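Secreted in xylem 3 (Fusarium oxysporum, PDB 5OD4) is a secreted effector of a fungal plant pathogen, also known as Avr2, that probably suppresses the immunity of its host and can itself be recognised by it. Local coordinates at residues A[44-49]-A[75-80]. Numbering follows the deposited sequence. Where two conformers were deposited one is given.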
ATOM      1  N   SER A  44      -6.043   6.433  10.240  1.00 12.96           N
ATOM      2  CA  SER A  44      -4.611   6.603  10.463  0.80 12.45           C
ATOM      3  C   SER A  44      -4.083   8.018  10.510  1.00 12.78           C
ATOM      4  O   SER A  44      -2.945   8.210  10.896  1.00 12.70           O
ATOM      5  CB  SER A  44      -3.836   5.903   9.315  0.80 12.96           C
ATOM      6  OG  SER A  44      -3.959   6.638   8.099  0.80 11.14           O
ATOM      7  N   GLY A  45      -4.860   9.011  10.111  1.00 12.85           N
ATOM      8  CA  GLY A  45      -4.336  10.395   9.979  1.00 13.66           C
ATOM      9  C   GLY A  45      -3.482  10.671   8.745  1.00 11.84           C
ATOM     10  O   GLY A  45      -2.959  11.788   8.557  1.00 13.55           O
ATOM     11  N   LEU A  46      -3.415   9.682   7.861  1.00  9.33           N
ATOM     12  CA  LEU A  46      -2.699   9.777   6.594  1.00  7.63           C
ATOM     13  C   LEU A  46      -3.681   9.582   5.462  1.00  7.19           C
ATOM     14  O   LEU A  46      -4.790   9.076   5.641  1.00 10.03           O
ATOM     15  CB  LEU A  46      -1.585   8.723   6.514  1.00  7.93           C
ATOM     16  CG  LEU A  46      -0.571   8.773   7.638  1.00  9.04           C
ATOM     17  CD1 LEU A  46       0.376   7.588   7.490  1.00  9.64           C
ATOM     18  CD2 LEU A  46       0.180  10.091   7.674  1.00  9.26           C
ATOM     19  N   ASN A  47      -3.211   9.979   4.275  1.00  6.72           N
ATOM     20  CA  ASN A  47      -3.899   9.716   3.029  1.00  6.82           C
ATOM     21  C   ASN A  47      -3.134   8.696   2.193  1.00  6.74           C
ATOM     22  O   ASN A  47      -1.924   8.504   2.383  1.00  7.40           O
ATOM     23  CB  ASN A  47      -4.089  10.992   2.241  1.00  7.57           C
ATOM     24  CG  ASN A  47      -4.990  11.995   2.943  1.00  7.68           C
ATOM     25  OD1 ASN A  47      -5.927  11.605   3.618  1.00  9.46           O
ATOM     26  ND2 ASN A  47      -4.735  13.269   2.706  1.00  9.97           N
ATOM     27  N   HIS A  48      -3.825   8.066   1.240  1.00  6.62           N
ATOM     28  CA  HIS A  48      -3.202   7.087   0.375  1.00  6.80           C
ATOM     29  C   HIS A  48      -3.837   7.109  -0.991  1.00  6.67           C
ATOM     30  O   HIS A  48      -4.973   7.562  -1.173  1.00  7.41           O
ATOM     31  CB  HIS A  48      -3.283   5.665   0.969  1.00  7.72           C
ATOM     32  CG  HIS A  48      -4.634   5.024   0.842  1.00  8.30           C
ATOM     33  ND1 HIS A  48      -5.800   5.556   1.342  1.00  9.49           N
ATOM     34  CD2 HIS A  48      -4.984   3.880   0.213  1.00  9.68           C
ATOM     35  CE1 HIS A  48      -6.803   4.749   1.024  1.00 10.62           C
ATOM     36  NE2 HIS A  48      -6.340   3.717   0.353  1.00 10.74           N
ATOM     37  N   ARG A  49      -3.120   6.569  -1.979  1.00  6.54           N
ATOM     38  CA  ARG A  49      -3.719   6.284  -3.269  1.00  6.84           C
ATOM     39  C   ARG A  49      -3.079   5.045  -3.845  1.00  6.56           C
ATOM     40  O   ARG A  49      -1.892   4.803  -3.658  1.00  7.29           O
ATOM     41  CB  ARG A  49      -3.632   7.469  -4.234  1.00  7.42           C
ATOM     42  CG  ARG A  49      -2.240   8.022  -4.426  1.00  7.48           C
ATOM     43  CD  ARG A  49      -2.264   9.193  -5.387  1.00  9.00           C
ATOM     44  NE  ARG A  49      -0.915   9.649  -5.656  1.00  9.17           N
ATOM     45  CZ  ARG A  49      -0.628  10.727  -6.342  1.00 10.78           C
ATOM     46  NH1 ARG A  49      -1.582  11.511  -6.829  1.00 12.98           N
ATOM     47  NH2 ARG A  49       0.635  11.048  -6.518  1.00 11.93           N
ATOM     48  N   ALA A  75       4.951  11.173  13.358  1.00  8.14           N
ATOM     49  CA  ALA A  75       5.419   9.899  13.909  1.00  8.72           C
ATOM     50  C   ALA A  75       5.996   9.108  12.757  1.00  7.55           C
ATOM     51  O   ALA A  75       5.891   9.495  11.592  1.00  8.06           O
ATOM     52  CB  ALA A  75       4.309   9.162  14.620  1.00 10.73           C
ATOM     53  N   ASN A  76       6.584   7.955  13.109  1.00  8.18           N
ATOM     54  CA  ASN A  76       7.021   6.994  12.088  1.00  8.20           C
ATOM     55  C   ASN A  76       5.930   6.003  11.794  1.00  7.68           C
ATOM     56  O   ASN A  76       5.233   5.557  12.701  1.00  9.32           O
ATOM     57  CB  ASN A  76       8.245   6.229  12.598  1.00  9.00           C
ATOM     58  CG  ASN A  76       9.432   7.123  12.826  1.00  9.49           C
ATOM     59  OD1 ASN A  76       9.873   7.822  11.913  1.00 11.14           O
ATOM     60  ND2 ASN A  76       9.981   7.078  14.039  1.00 12.36           N
ATOM     61  N   TYR A  77       5.797   5.644  10.515  1.00  7.48           N
ATOM     62  CA  TYR A  77       4.786   4.685  10.072  1.00  7.53           C
ATOM     63  C   TYR A  77       5.421   3.611   9.233  1.00  7.58           C
ATOM     64  O   TYR A  77       6.316   3.848   8.401  1.00  9.18           O
ATOM     65  CB  TYR A  77       3.685   5.378   9.233  1.00  8.37           C
ATOM     66  CG  TYR A  77       2.943   6.457   9.971  1.00  7.65           C
ATOM     67  CD1 TYR A  77       3.480   7.746  10.069  1.00  8.14           C
ATOM     68  CD2 TYR A  77       1.725   6.236  10.561  1.00  8.99           C
ATOM     69  CE1 TYR A  77       2.816   8.742  10.730  1.00  8.73           C
ATOM     70  CE2 TYR A  77       1.034   7.249  11.221  1.00 10.30           C
ATOM     71  CZ  TYR A  77       1.580   8.492  11.303  1.00  9.76           C
ATOM     72  OH  TYR A  77       0.978   9.542  11.933  1.00 13.09           O
ATOM     73  N   GLU A  78       4.921   2.391   9.438  1.00  7.21           N
ATOM     74  CA  GLU A  78       5.255   1.199   8.671  1.00  7.48           C
ATOM     75  C   GLU A  78       4.174   0.988   7.620  1.00  7.09           C
ATOM     76  O   GLU A  78       2.980   1.015   7.938  1.00  8.42           O
ATOM     77  CB  GLU A  78       5.326   0.011   9.636  1.00  8.49           C
ATOM     78  CG  GLU A  78       5.588  -1.344   9.010  1.00  8.85           C
ATOM     79  CD  GLU A  78       6.983  -1.549   8.498  1.00  9.18           C
ATOM     80  OE1 GLU A  78       7.825  -0.659   8.551  1.00 10.26           O
ATOM     81  OE2 GLU A  78       7.254  -2.692   8.015  1.00  9.82           O
ATOM     82  N   ILE A  79       4.590   0.760   6.367  1.00  6.76           N
ATOM     83  CA  ILE A  79       3.690   0.534   5.250  1.00  6.82           C
ATOM     84  C   ILE A  79       4.090  -0.797   4.622  1.00  6.69           C
ATOM     85  O   ILE A  79       5.246  -0.989   4.265  1.00  7.78           O
ATOM     86  CB  ILE A  79       3.814   1.660   4.214  1.00  7.37           C
ATOM     87  CG1 ILE A  79       3.504   3.017   4.820  1.00  9.07           C
ATOM     88  CG2 ILE A  79       2.913   1.390   3.026  1.00  8.18           C
ATOM     89  CD1 ILE A  79       4.102   4.170   4.074  1.00 10.20           C
ATOM     90  N   GLU A  80       3.142  -1.744   4.545  1.00  6.33           N
ATOM     91  CA  GLU A  80       3.455  -3.088   4.063  1.00  6.33           C
ATOM     92  C   GLU A  80       2.457  -3.536   3.048  1.00  6.21           C
ATOM     93  O   GLU A  80       1.249  -3.338   3.223  1.00  7.19           O
ATOM     94  CB  GLU A  80       3.493  -4.082   5.241  1.00  6.81           C
ATOM     95  CG  GLU A  80       4.491  -3.742   6.300  1.00  7.87           C
ATOM     96  CD  GLU A  80       4.591  -4.712   7.461  1.00  7.64           C
ATOM     97  OE1 GLU A  80       3.767  -5.642   7.593  1.00  8.50           O
ATOM     98  OE2 GLU A  80       5.567  -4.539   8.246  1.00  8.55           O
TER
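Leu46 and Tyr77 make most of this contact, a methyl group laid on an aromatic face. CB of Leu46 leaves the backbone toward segment 75-80. With chi1 at -57°, CG stands beside the backbone N and anti to the carbonyl carbon, and the chain divides there into two methyls. CD1 is the branch that reaches the tyrosine: it lies 3.7 Å from the centroid of the Tyr77 ring and 14° off the ring normal, a CH-pi contact over the middle of the face. Leu46 CD1 lies slightly nearer the CB end of the ring, 3.6 Å from Tyr77 CD2 against 4.1 Å from Tyr77 CZ. The backbone O of Ser44 approaches the same ring obliquely, 4.1 Å from Tyr77 CE2.

Behind the leucine the loop is braced by an ST turn: in one of the two conformers of Ser44, its OG accepts from Leu46 N at 3.1 Å, and that hydroxyl is also hydrogen-bonded to the carbonyl of Ala41.

Both side chains are buried between the two antiparallel sheets of the beta-sandwich. Leu46 belongs to the 44-49 segment, on the side of the sheet that holds strand 47-53; Tyr77 begins strand 77-85 of the other, and both touch Leu101 of strand 94-101 and residues of strand 119-127, Leu46 on Ile125 and Tyr77 on Glu127.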